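PDB 3S9V: abietadiene synthase, chloroplastic from Abies grandis, which is a largely helical plastid enzyme of the terpene synthase family, with an N-terminal terpene synthase domain and a metal-binding domain. Local coordinates for residues V446-G449 and K450-M454; Y204-E207 and G208-E211; E654-T657 and D658-S662; M674-T677 and G678-N682; W560-S563 and L564-Q567. All blocks are in the same frame, centred on the assembly; numbering follows the deposited sequence.

Along the chain the order is contact 2, contact 1, contact 5, contact 3 and contact 4. Contacts 1 and 2 lie on the same side of the chain's centre. Their centres are about 19 Å apart, and Lys450 of the hairpin joins them by a salt bridge to Glu207. The other three lie in the terpene synthase metal-binding domain. Contact 3 is at the start of helix 658-661 and contact 4 is within helix 669-693, the next helix in the chain; their centres are about 25 Å apart. Contact 5 is a surface loop about 33 Å from contact 3, centre to centre. The centres of contacts 2 and 5 are about 88 Å apart, on opposite sides of the chain's centre, which reflects how elongated the protein is.

Contact 1 (V446-G449 and K450-M454); sequences VWLG and KTVYM
Trp447 and Tyr453 pair in a short beta hairpin, a local contact in the chain between helix 430-440 and helix 461-491. It is the one small antiparallel sheet of a largely helical chain. Trp447 and Tyr453 form the hydrogen-bonded pair. Trp447 N donates to Tyr453 O at 2.8 Å, and Tyr453 N donates back to Trp447 O at 2.9 Å. Leu448 and Val452 form the non-hydrogen-bonded pair on the other face, where Leu448 CD1 is 4.1 Å from Val452 CG2. At the open end Val446 CG1 packs 4.1 Å from Met454 CG. Trp447 and Tyr453 share one face of the sheet. CG of Tyr453 sits between its backbone N and carbonyl carbon (chi1 65°), which turns the ring back over the neighbouring strand. Trp447 CB then lies over one face of that ring, 3.5 Å from its centroid, in a CH-pi contact. The Trp447 indole leads away, and its five-membered ring meets the Tyr453 ring obliquely, with the planes at 31°. The rings also meet His265 (Tyr453) and Phe271 (Trp447) edge-to-face. Lys450, in the connecting turn, reaches away to Tyr204 O and to the carboxylate of Glu207. Gly449 N closes the turn by donating to Thr451 O at 2.8 Å. A water bridges Leu448 O and Tyr453 OH, 2.8 Å from the hydroxyl oxygen.

Contact 2 (Y204-E207 and G208-E211); sequences YSLE and GLQE
Leu206 and Glu207 meet Leu209 and Gln210 in a local contact, formed by the last turn of a 3-10 segment and the residues just after it. It lies in the loop between helix 192-197 and helix 215-219. Two backbone bonds show the 3-10 pattern of donor to third residue back. Gly208 N donates to Ser205 O at 3.1 Å, and Leu209 N donates to Leu206 O at 2.9 Å. In both, the donor stands well above the carbonyl plane, and neither N-H is aimed at a lone pair. The apolar part is small: Leu206 CD2 touches Leu209 CD1 at 4.2 Å. Beyond this pair, Leu206 packs on Val238 of helix 232-242, and Leu209 on Ile153 of helix 151-164. The Leu209 side chain also lies against a backbone oxygen, with CG 3.7 Å from Ser205 O. The polar side chains serve different partners. Glu207 is bent at chi2, and its OE2, which also meets Lys450, is hydrogen-bonded to Tyr57 OH. Glu211 OE1 pairs with Arg183. Gln210 instead turns to the loop itself. Its CG is anti to its own carbonyl carbon (chi1 -57°), and the chain then runs straight on to the amide. Glu207 O receives two donors. One is a water, 3.2 Å away, that also donates to Glu211 OE1. The other is Gln210 NE2, 2.8 Å from Glu207 O, nearly straight at 175° and with the oxygen in the amide plane.

Contact 3 (E654-T657 and D658-S662); sequences EVLT and DEVLS
Thr657 caps the N-terminus of the short helix 658-661 and meets Val660 across a local N-cap on the protein surface. Its CB stands 4.1 Å from Glu659 N. Next comes OG1, which lies between the backbone N and the carbonyl carbon (chi1 67°). That turn points the oxygen at the first turn of the helix. There Val660 N donates to Thr657 OG1 at 3.3 Å, with an N-H...O angle of 161°. The same oxygen touches Val660 CG2 at 3.2 Å. The cap thus satisfies an amide that has no helical carbonyl before it. Thr657 O takes the next amide, that of Leu661, at 2.9 Å. Leu656, just before the cap, adds a hydrophobic staple with Leu661. Leu656 CD2 meets Leu661 CD1 at 4.1 Å, the two side chains crossing at about a right angle. The other branch, Leu656 CD1, presses on Val660 CG1 at 3.5 Å. Tyr601 of helix 599-621 touches both leucines, and Tyr743 of helix 741-757 touches Leu656 and Val660. At the far end of the turn, Ser662 OG donates to Glu659 O at 2.7 Å.

Contact 4 (M674-T677 and G678-N682); sequences MGLT and GRLVN
Leu676 has CG anti to its backbone N (chi1 178°), while Leu680 has CG anti to its carbonyl carbon (chi1 -60°). These two torsions bring the side chains together one turn apart. Leu676 CD1 lies 4.0 Å from Leu680 CD1, and the side chains cross at a slant. Leu680 CG also sits close over the backbone, 3.3 Å from Leu676 O. Both leucines then pack on Ile632 of helix 628-638. The backbone of 674-682 is regular alpha-helix. Gly678 N donates to Met674 O at 3.0 Å, and Leu680 N donates to Leu676 O at 3.0 Å. Arg679 N and Val681 N bond in the same way to Gly675 O and Thr677 O. This is a buried piece of helix 669-693, in the alpha-helical fold of class I terpene synthases. The sequence from Asn682 onward matches the NSE/DTE motif, which in relatives helps bind metal ions. Other helices pack on it. Thr677 touches Ala726 of helix 712-736 and Ala751 of helix 741-757, and Val681 touches Met723 and Gln755 of the same two helices. Arg679 starts with CB 3.4 Å from Gly675 O, then bends at chi2 and chi3 and leaves the turn. Its NE forms a salt bridge with Asp683, and NH2 has a weak bond to Ala635 O. Val681 CB rests 3.6 Å from Thr677 O.

Contact 5 (W560-S563 and L564-Q567); sequences WDLS and LVDQ
Leu564 begins the second half of this local contact by folding back on Ser563. With chi1 at -59° its CG stands beside the backbone N, and CD2 comes 3.3 Å from Ser563 O. Beyond that, the side chain packs on Glu555, Ser556 and Arg559 of helix 547-559. Leu564 N is bonded to a water that accepts from it at 2.9 Å and donates to Asp561 O at 3.1 Å. The water thereby ties the start of the second segment to the residue three places back. Val565 follows and is the buried residue here. Its CB bond points at the first segment, and CG2 meets Leu562 CD2 at 3.9 Å. The two side chains lie alongside each other and point the same way. Helix 570-594 is next to this pair: Leu562 touches Phe576 and Val565 touches Lys573. Gln567 completes a turn, with its N donating to Leu564 O at 2.9 Å. Its side chain comes back toward Ser563 and packs on Leu552 of helix 547-559. Just before Leu564 the chain bends at Asp561-Ser563. Asp561 OD1 accepts from Ser563 N at 2.7 Å, with the N-H well above the carboxylate plane. Ser563 OG also donates to Asp561 OD1, though the modelled length is very short and so doubtful. Ser563 OG has a further partner in Arg559 NH1. The whole is a surface loop joining helices 547-559 and 570-594 in the metal-binding domain, and the Asp561 carboxylate bonded to the amide two residues on makes its bend an Asx turn.

Contact 1 (V446-G449 and K450-M454)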
loop_
_atom_site.group_PDB
_atom_site.type_symbol
_atom_site.label_atom_id
_atom_site.label_comp_id
_atom_site.label_asym_id
_atom_site.label_seq_id
_atom_site.Cartn_x
_atom_site.Cartn_y
_atom_site.Cartn_z
ATOM N N VAL A 446 -8.423 -7.611 14.890
ATOM C CA VAL A 446 -9.390 -8.641 14.556
ATOM C C VAL A 446 -10.172 -8.081 13.380
ATOM O O VAL A 446 -9.946 -6.942 12.974
ATOM C CB VAL A 446 -10.352 -8.943 15.719
ATOM C CG1 VAL A 446 -9.652 -9.801 16.752
ATOM C CG2 VAL A 446 -10.852 -7.644 16.334
ATOM N N TRP A 447 -11.083 -8.873 12.830
ATOM C CA TRP A 447 -11.861 -8.429 11.682
ATOM C C TRP A 447 -13.333 -8.648 11.964
ATOM O O TRP A 447 -13.694 -9.522 12.751
ATOM C CB TRP A 447 -11.433 -9.199 10.424
ATOM C CG TRP A 447 -9.946 -9.122 10.159
ATOM C CD1 TRP A 447 -8.946 -9.691 10.902
ATOM C CD2 TRP A 447 -9.295 -8.374 9.121
ATOM N NE1 TRP A 447 -7.719 -9.337 10.395
ATOM C CE2 TRP A 447 -7.902 -8.529 9.303
ATOM C CE3 TRP A 447 -9.756 -7.584 8.057
ATOM C CZ2 TRP A 447 -6.960 -7.923 8.459
ATOM C CZ3 TRP A 447 -8.822 -6.979 7.219
ATOM C CH2 TRP A 447 -7.435 -7.155 7.428
ATOM N N LEU A 448 -14.179 -7.850 11.321
ATOM C CA LEU A 448 -15.615 -7.954 11.527
ATOM C C LEU A 448 -16.383 -8.450 10.307
ATOM O O LEU A 448 -16.387 -7.818 9.259
ATOM C CB LEU A 448 -16.179 -6.600 11.967
ATOM C CG LEU A 448 -17.627 -6.614 12.476
ATOM C CD1 LEU A 448 -17.761 -7.637 13.598
ATOM C CD2 LEU A 448 -18.026 -5.230 12.967
ATOM N N GLY A 449 -17.022 -9.603 10.456
ATOM C CA GLY A 449 -17.828 -10.163 9.382
ATOM C C GLY A 449 -19.180 -10.464 10.000
ATOM O O GLY A 449 -19.703 -9.653 10.753
ATOM N N LYS A 450 -19.749 -11.623 9.691
ATOM C CA LYS A 450 -21.022 -12.017 10.273
ATOM C C LYS A 450 -20.720 -12.103 11.774
ATOM O O LYS A 450 -21.590 -11.901 12.621
ATOM C CB LYS A 450 -21.428 -13.396 9.738
ATOM C CG LYS A 450 -22.717 -13.969 10.317
ATOM C CD LYS A 450 -23.952 -13.228 9.818
ATOM C CE LYS A 450 -24.131 -13.387 8.321
ATOM N NZ LYS A 450 -24.263 -14.822 7.918
ATOM N N THR A 451 -19.461 -12.407 12.077
ATOM C CA THR A 451 -18.974 -12.528 13.455
ATOM C C THR A 451 -17.571 -11.931 13.505
ATOM O O THR A 451 -17.036 -11.495 12.483
ATOM C CB THR A 451 -18.832 -14.005 13.881
ATOM O OG1 THR A 451 -17.769 -14.607 13.128
ATOM C CG2 THR A 451 -20.130 -14.779 13.626
ATOM N N VAL A 452 -16.973 -11.898 14.690
ATOM C CA VAL A 452 -15.612 -11.393 14.802
ATOM C C VAL A 452 -14.691 -12.541 14.392
ATOM O O VAL A 452 -14.825 -13.660 14.892
ATOM C CB VAL A 452 -15.253 -10.977 16.246
ATOM C CG1 VAL A 452 -13.757 -10.726 16.346
ATOM C CG2 VAL A 452 -16.009 -9.714 16.633
ATOM N N TYR A 453 -13.772 -12.283 13.471
ATOM C CA TYR A 453 -12.860 -13.335 13.046
ATOM C C TYR A 453 -11.418 -12.846 13.034
ATOM O O TYR A 453 -11.161 -11.643 13.111
ATOM C CB TYR A 453 -13.283 -13.899 11.677
ATOM C CG TYR A 453 -13.192 -12.939 10.511
ATOM C CD1 TYR A 453 -12.145 -13.027 9.604
ATOM C CD2 TYR A 453 -14.167 -11.967 10.292
ATOM C CE1 TYR A 453 -12.069 -12.180 8.506
ATOM C CE2 TYR A 453 -14.100 -11.108 9.184
ATOM C CZ TYR A 453 -13.043 -11.227 8.293
ATOM O OH TYR A 453 -12.944 -10.417 7.174
ATOM N N MET A 454 -10.478 -13.783 12.962
ATOM C CA MET A 454 -9.064 -13.441 12.988
ATOM C C MET A 454 -8.314 -14.041 11.810
ATOM O O MET A 454 -8.600 -15.161 11.390
ATOM C CB MET A 454 -8.450 -13.943 14.293
ATOM C CG MET A 454 -9.329 -13.690 15.514
ATOM S SD MET A 454 -8.662 -14.383 17.032
ATOM C CE MET A 454 -8.165 -16.004 16.489
HETATM O O HOH W 1 -15.478 -9.511 6.597
#

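Contact 2 (Y204-E207 and G208-E211)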
loop_
_atom_site.group_PDB
_atom_site.type_symbol
_atom_site.label_atom_id
_atom_site.label_comp_id
_atom_site.label_asym_id
_atom_site.label_seq_id
_atom_site.Cartn_x
_atom_site.Cartn_y
_atom_site.Cartn_z
ATOM N N TYR A 204 -25.462 -13.423 1.944
ATOM C CA TYR A 204 -24.511 -13.734 3.000
ATOM C C TYR A 204 -25.247 -14.056 4.290
ATOM O O TYR A 204 -24.696 -14.694 5.185
ATOM C CB TYR A 204 -23.579 -12.536 3.206
ATOM C CG TYR A 204 -22.467 -12.730 4.206
ATOM C CD1 TYR A 204 -22.370 -11.910 5.329
ATOM C CD2 TYR A 204 -21.472 -13.688 4.004
ATOM C CE1 TYR A 204 -21.312 -12.032 6.224
ATOM C CE2 TYR A 204 -20.406 -13.822 4.898
ATOM C CZ TYR A 204 -20.334 -12.989 6.007
ATOM O OH TYR A 204 -19.291 -13.109 6.904
ATOM N N SER A 205 -26.497 -13.612 4.396
ATOM C CA SER A 205 -27.267 -13.878 5.606
ATOM C C SER A 205 -28.684 -14.393 5.361
ATOM O O SER A 205 -29.647 -13.922 5.969
ATOM C CB SER A 205 -27.295 -12.628 6.499
ATOM O OG SER A 205 -27.068 -11.448 5.760
ATOM N N LEU A 206 -28.796 -15.383 4.479
ATOM C CA LEU A 206 -30.082 -15.987 4.155
ATOM C C LEU A 206 -30.725 -16.685 5.351
ATOM O O LEU A 206 -31.939 -16.876 5.376
ATOM C CB LEU A 206 -29.919 -16.986 3.008
ATOM C CG LEU A 206 -29.746 -16.374 1.619
ATOM C CD1 LEU A 206 -29.274 -17.425 0.633
ATOM C CD2 LEU A 206 -31.073 -15.782 1.181
ATOM N N GLU A 207 -29.921 -17.069 6.341
ATOM C CA GLU A 207 -30.464 -17.736 7.514
ATOM C C GLU A 207 -31.433 -16.806 8.253
ATOM O O GLU A 207 -32.256 -17.256 9.054
ATOM C CB GLU A 207 -29.340 -18.211 8.450
ATOM C CG GLU A 207 -28.593 -17.105 9.180
ATOM C CD GLU A 207 -27.369 -16.609 8.433
ATOM O OE1 GLU A 207 -27.336 -16.724 7.186
ATOM O OE2 GLU A 207 -26.443 -16.085 9.097
ATOM N N GLY A 208 -31.350 -15.514 7.959
ATOM C CA GLY A 208 -32.239 -14.556 8.597
ATOM C C GLY A 208 -33.333 -14.027 7.682
ATOM O O GLY A 208 -34.046 -13.091 8.039
ATOM N N LEU A 209 -33.474 -14.626 6.501
ATOM C CA LEU A 209 -34.487 -14.199 5.535
ATOM C C LEU A 209 -35.347 -15.379 5.085
ATOM O O LEU A 209 -36.095 -15.283 4.113
ATOM C CB LEU A 209 -33.800 -13.588 4.313
ATOM C CG LEU A 209 -32.806 -12.471 4.605
ATOM C CD1 LEU A 209 -31.927 -12.265 3.392
ATOM C CD2 LEU A 209 -33.549 -11.190 4.978
ATOM N N GLN A 210 -35.232 -16.489 5.803
ATOM C CA GLN A 210 -35.964 -17.713 5.496
ATOM C C GLN A 210 -37.483 -17.605 5.396
ATOM O O GLN A 210 -38.122 -18.478 4.817
ATOM C CB GLN A 210 -35.647 -18.778 6.539
ATOM C CG GLN A 210 -34.187 -19.106 6.681
ATOM C CD GLN A 210 -33.967 -20.196 7.691
ATOM O OE1 GLN A 210 -34.391 -21.331 7.489
ATOM N NE2 GLN A 210 -33.307 -19.861 8.793
ATOM N N GLU A 211 -38.072 -16.564 5.970
ATOM C CA GLU A 211 -39.522 -16.432 5.913
ATOM C C GLU A 211 -40.000 -15.602 4.722
ATOM O O GLU A 211 -41.175 -15.661 4.361
ATOM C CB GLU A 211 -40.068 -15.797 7.202
ATOM C CG GLU A 211 -39.471 -16.316 8.498
ATOM C CD GLU A 211 -38.493 -15.326 9.122
ATOM O OE1 GLU A 211 -37.497 -14.971 8.451
ATOM O OE2 GLU A 211 -38.718 -14.901 10.279
HETATM O O HOH W 2 -35.253 -16.289 8.819
#

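Contact 3 (E654-T657 and D658-S662)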
loop_
_atom_site.group_PDB
_atom_site.type_symbol
_atom_site.label_atom_id
_atom_site.label_comp_id
_atom_site.label_asym_id
_atom_site.label_seq_id
_atom_site.Cartn_x
_atom_site.Cartn_y
_atom_site.Cartn_z
ATOM N N GLU A 654 26.410 -5.719 -10.176
ATOM C CA GLU A 654 26.400 -6.496 -11.410
ATOM C C GLU A 654 26.986 -5.665 -12.540
ATOM O O GLU A 654 26.836 -4.445 -12.563
ATOM C CB GLU A 654 24.974 -6.904 -11.782
ATOM C CG GLU A 654 24.331 -7.868 -10.802
ATOM C CD GLU A 654 25.176 -9.108 -10.566
ATOM O OE1 GLU A 654 25.613 -9.730 -11.560
ATOM O OE2 GLU A 654 25.397 -9.462 -9.387
ATOM N N VAL A 655 27.656 -6.326 -13.475
ATOM C CA VAL A 655 28.248 -5.632 -14.608
ATOM C C VAL A 655 27.147 -4.928 -15.403
ATOM O O VAL A 655 26.116 -5.527 -15.710
ATOM C CB VAL A 655 28.994 -6.621 -15.534
ATOM C CG1 VAL A 655 29.481 -5.909 -16.782
ATOM C CG2 VAL A 655 30.173 -7.237 -14.789
ATOM N N LEU A 656 27.364 -3.655 -15.718
ATOM C CA LEU A 656 26.391 -2.886 -16.489
ATOM C C LEU A 656 26.676 -3.092 -17.966
ATOM O O LEU A 656 27.592 -2.482 -18.517
ATOM C CB LEU A 656 26.494 -1.395 -16.161
ATOM C CG LEU A 656 25.586 -0.466 -16.983
ATOM C CD1 LEU A 656 24.125 -0.847 -16.764
ATOM C CD2 LEU A 656 25.832 0.987 -16.584
ATOM N N THR A 657 25.892 -3.954 -18.605
ATOM C CA THR A 657 26.067 -4.244 -20.026
ATOM C C THR A 657 25.571 -3.094 -20.906
ATOM O O THR A 657 24.780 -2.261 -20.461
ATOM C CB THR A 657 25.316 -5.531 -20.416
ATOM O OG1 THR A 657 23.903 -5.316 -20.309
ATOM C CG2 THR A 657 25.715 -6.670 -19.484
ATOM N N ASP A 658 26.039 -3.052 -22.151
ATOM C CA ASP A 658 25.629 -2.002 -23.072
ATOM C C ASP A 658 24.127 -2.049 -23.351
ATOM O O ASP A 658 23.507 -1.019 -23.618
ATOM C CB ASP A 658 26.406 -2.104 -24.389
ATOM C CG ASP A 658 27.870 -1.729 -24.231
ATOM O OD1 ASP A 658 28.159 -0.693 -23.584
ATOM O OD2 ASP A 658 28.735 -2.461 -24.763
ATOM N N GLU A 659 23.539 -3.238 -23.290
ATOM C CA GLU A 659 22.111 -3.358 -23.530
ATOM C C GLU A 659 21.307 -2.770 -22.371
ATOM O O GLU A 659 20.300 -2.095 -22.589
ATOM C CB GLU A 659 21.717 -4.818 -23.744
ATOM C CG GLU A 659 20.240 -4.995 -24.096
ATOM C CD GLU A 659 19.845 -4.293 -25.392
ATOM O OE1 GLU A 659 18.633 -4.236 -25.687
ATOM O OE2 GLU A 659 20.741 -3.803 -26.118
ATOM N N VAL A 660 21.743 -3.030 -21.141
ATOM C CA VAL A 660 21.057 -2.490 -19.970
ATOM C C VAL A 660 21.232 -0.967 -19.943
ATOM O O VAL A 660 20.289 -0.225 -19.654
ATOM C CB VAL A 660 21.622 -3.077 -18.650
ATOM C CG1 VAL A 660 21.013 -2.360 -17.461
ATOM C CG2 VAL A 660 21.319 -4.557 -18.559
ATOM N N LEU A 661 22.441 -0.504 -20.251
ATOM C CA LEU A 661 22.727 0.926 -20.255
ATOM C C LEU A 661 21.824 1.667 -21.245
ATOM O O LEU A 661 21.219 2.679 -20.896
ATOM C CB LEU A 661 24.198 1.175 -20.604
ATOM C CG LEU A 661 24.664 2.628 -20.770
ATOM C CD1 LEU A 661 24.398 3.430 -19.495
ATOM C CD2 LEU A 661 26.145 2.636 -21.103
ATOM N N SER A 662 21.722 1.150 -22.467
ATOM C CA SER A 662 20.895 1.778 -23.493
ATOM C C SER A 662 19.445 1.967 -23.042
ATOM O O SER A 662 18.708 2.752 -23.631
ATOM C CB SER A 662 20.918 0.948 -24.781
ATOM O OG SER A 662 20.214 -0.270 -24.611
#

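Contact 4 (M674-T677 and G678-N682)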
loop_
_atom_site.group_PDB
_atom_site.type_symbol
_atom_site.label_atom_id
_atom_site.label_comp_id
_atom_site.label_asym_id
_atom_site.label_seq_id
_atom_site.Cartn_x
_atom_site.Cartn_y
_atom_site.Cartn_z
ATOM N N MET A 674 12.354 11.167 -16.069
ATOM C CA MET A 674 12.803 11.354 -14.697
ATOM C C MET A 674 13.319 12.774 -14.583
ATOM O O MET A 674 12.938 13.518 -13.679
ATOM C CB MET A 674 13.930 10.362 -14.362
ATOM C CG MET A 674 14.634 10.635 -13.034
ATOM S SD MET A 674 16.247 9.800 -12.892
ATOM C CE MET A 674 17.172 10.802 -14.028
ATOM N N GLY A 675 14.193 13.139 -15.514
ATOM C CA GLY A 675 14.750 14.480 -15.520
ATOM C C GLY A 675 13.671 15.532 -15.698
ATOM O O GLY A 675 13.689 16.567 -15.028
ATOM N N LEU A 676 12.727 15.272 -16.598
ATOM C CA LEU A 676 11.645 16.221 -16.844
ATOM C C LEU A 676 10.817 16.458 -15.590
ATOM O O LEU A 676 10.627 17.603 -15.188
ATOM C CB LEU A 676 10.735 15.741 -17.986
ATOM C CG LEU A 676 9.518 16.617 -18.323
ATOM C CD1 LEU A 676 9.994 18.008 -18.700
ATOM C CD2 LEU A 676 8.708 15.995 -19.483
ATOM N N THR A 677 10.330 15.392 -14.964
ATOM C CA THR A 677 9.520 15.566 -13.760
ATOM C C THR A 677 10.286 16.256 -12.627
ATOM O O THR A 677 9.713 17.061 -11.886
ATOM C CB THR A 677 8.954 14.223 -13.222
ATOM O OG1 THR A 677 10.030 13.356 -12.840
ATOM C CG2 THR A 677 8.087 13.550 -14.279
ATOM N N GLY A 678 11.571 15.943 -12.493
ATOM C CA GLY A 678 12.360 16.554 -11.439
ATOM C C GLY A 678 12.472 18.045 -11.678
ATOM O O GLY A 678 12.276 18.858 -10.769
ATOM N N ARG A 679 12.779 18.413 -12.913
ATOM C CA ARG A 679 12.906 19.815 -13.271
ATOM C C ARG A 679 11.633 20.612 -13.001
ATOM O O ARG A 679 11.682 21.692 -12.420
ATOM C CB ARG A 679 13.228 19.963 -14.751
ATOM C CG ARG A 679 13.343 21.418 -15.193
ATOM C CD ARG A 679 14.747 21.886 -14.924
ATOM N NE ARG A 679 14.850 22.842 -13.842
ATOM C CZ ARG A 679 15.996 23.181 -13.258
ATOM N NH1 ARG A 679 15.994 24.073 -12.278
ATOM N NH2 ARG A 679 17.140 22.618 -13.635
ATOM N N LEU A 680 10.500 20.087 -13.450
ATOM C CA LEU A 680 9.229 20.784 -13.282
ATOM C C LEU A 680 8.767 20.955 -11.836
ATOM O O LEU A 680 8.270 22.024 -11.470
ATOM C CB LEU A 680 8.128 20.086 -14.091
ATOM C CG LEU A 680 8.345 19.996 -15.608
ATOM C CD1 LEU A 680 7.111 19.408 -16.277
ATOM C CD2 LEU A 680 8.623 21.377 -16.166
ATOM N N VAL A 681 8.910 19.921 -11.011
ATOM C CA VAL A 681 8.471 20.054 -9.630
ATOM C C VAL A 681 9.343 21.101 -8.954
ATOM O O VAL A 681 8.847 21.947 -8.216
ATOM C CB VAL A 681 8.554 18.716 -8.853
ATOM C CG1 VAL A 681 10.003 18.343 -8.559
ATOM C CG2 VAL A 681 7.752 18.832 -7.561
ATOM N N ASN A 682 10.639 21.048 -9.245
ATOM C CA ASN A 682 11.613 21.983 -8.696
ATOM C C ASN A 682 11.275 23.423 -9.095
ATOM O O ASN A 682 11.316 24.333 -8.263
ATOM C CB ASN A 682 13.013 21.603 -9.200
ATOM C CG ASN A 682 14.112 22.514 -8.664
ATOM O OD1 ASN A 682 14.158 23.700 -8.979
ATOM N ND2 ASN A 682 15.009 21.953 -7.853
#

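Contact 5 (W560-S563 and L564-Q567)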
loop_
_atom_site.group_PDB
_atom_site.type_symbol
_atom_site.label_atom_id
_atom_site.label_comp_id
_atom_site.label_asym_id
_atom_site.label_seq_id
_atom_site.Cartn_x
_atom_site.Cartn_y
_atom_site.Cartn_z
ATOM N N TRP A 560 40.912 15.882 -18.886
ATOM C CA TRP A 560 41.105 15.171 -17.624
ATOM C C TRP A 560 42.532 15.183 -17.065
ATOM O O TRP A 560 43.160 14.132 -16.912
ATOM C CB TRP A 560 40.594 13.725 -17.747
ATOM C CG TRP A 560 40.370 13.053 -16.419
ATOM C CD1 TRP A 560 41.208 12.177 -15.791
ATOM C CD2 TRP A 560 39.281 13.280 -15.516
ATOM N NE1 TRP A 560 40.715 11.851 -14.552
ATOM C CE2 TRP A 560 39.532 12.513 -14.358
ATOM C CE3 TRP A 560 38.120 14.060 -15.573
ATOM C CZ2 TRP A 560 38.666 12.503 -13.263
ATOM C CZ3 TRP A 560 37.256 14.050 -14.485
ATOM C CH2 TRP A 560 37.537 13.276 -13.344
ATOM N N ASP A 561 43.034 16.381 -16.766
ATOM C CA ASP A 561 44.362 16.558 -16.180
ATOM C C ASP A 561 44.350 17.836 -15.351
ATOM O O ASP A 561 43.290 18.433 -15.147
ATOM C CB ASP A 561 45.460 16.636 -17.254
ATOM C CG ASP A 561 45.293 17.820 -18.191
ATOM O OD1 ASP A 561 44.952 18.927 -17.718
ATOM O OD2 ASP A 561 45.522 17.646 -19.406
ATOM N N LEU A 562 45.519 18.254 -14.873
ATOM C CA LEU A 562 45.621 19.461 -14.063
ATOM C C LEU A 562 46.399 20.551 -14.791
ATOM O O LEU A 562 47.054 21.377 -14.163
ATOM C CB LEU A 562 46.310 19.139 -12.733
ATOM C CG LEU A 562 45.681 18.017 -11.902
ATOM C CD1 LEU A 562 46.488 17.800 -10.633
ATOM C CD2 LEU A 562 44.246 18.373 -11.559
ATOM N N SER A 563 46.313 20.562 -16.115
ATOM C CA SER A 563 47.030 21.547 -16.921
ATOM C C SER A 563 46.417 22.946 -16.950
ATOM O O SER A 563 46.991 23.853 -17.555
ATOM C CB SER A 563 47.149 21.051 -18.358
ATOM O OG SER A 563 45.860 20.908 -18.930
ATOM N N LEU A 564 45.262 23.128 -16.316
ATOM C CA LEU A 564 44.606 24.436 -16.318
ATOM C C LEU A 564 44.331 24.976 -14.922
ATOM O O LEU A 564 43.836 26.090 -14.769
ATOM C CB LEU A 564 43.293 24.369 -17.112
ATOM C CG LEU A 564 43.427 23.934 -18.570
ATOM C CD1 LEU A 564 42.076 23.943 -19.236
ATOM C CD2 LEU A 564 44.379 24.869 -19.296
ATOM N N VAL A 565 44.663 24.186 -13.910
ATOM C CA VAL A 565 44.447 24.570 -12.519
ATOM C C VAL A 565 45.087 25.913 -12.145
ATOM O O VAL A 565 44.597 26.623 -11.264
ATOM C CB VAL A 565 44.980 23.463 -11.576
ATOM C CG1 VAL A 565 45.050 23.964 -10.147
ATOM C CG2 VAL A 565 44.070 22.250 -11.651
ATOM N N ASP A 566 46.178 26.260 -12.820
ATOM C CA ASP A 566 46.879 27.513 -12.546
ATOM C C ASP A 566 46.146 28.735 -13.102
ATOM O O ASP A 566 46.365 29.853 -12.641
ATOM C CB ASP A 566 48.302 27.452 -13.116
ATOM C CG ASP A 566 49.216 26.534 -12.314
ATOM O OD1 ASP A 566 50.240 26.078 -12.870
ATOM O OD2 ASP A 566 48.917 26.276 -11.124
ATOM N N GLN A 567 45.280 28.523 -14.088
ATOM C CA GLN A 567 44.524 29.625 -14.681
ATOM C C GLN A 567 43.162 29.758 -14.014
ATOM O O GLN A 567 42.324 30.529 -14.468
ATOM C CB GLN A 567 44.316 29.388 -16.178
ATOM C CG GLN A 567 45.599 29.203 -16.963
ATOM C CD GLN A 567 45.356 28.851 -18.416
ATOM O OE1 GLN A 567 44.638 29.556 -19.126
ATOM N NE2 GLN A 567 45.960 27.759 -18.869
HETATM O O HOH W 3 43.331 21.491 -14.960
#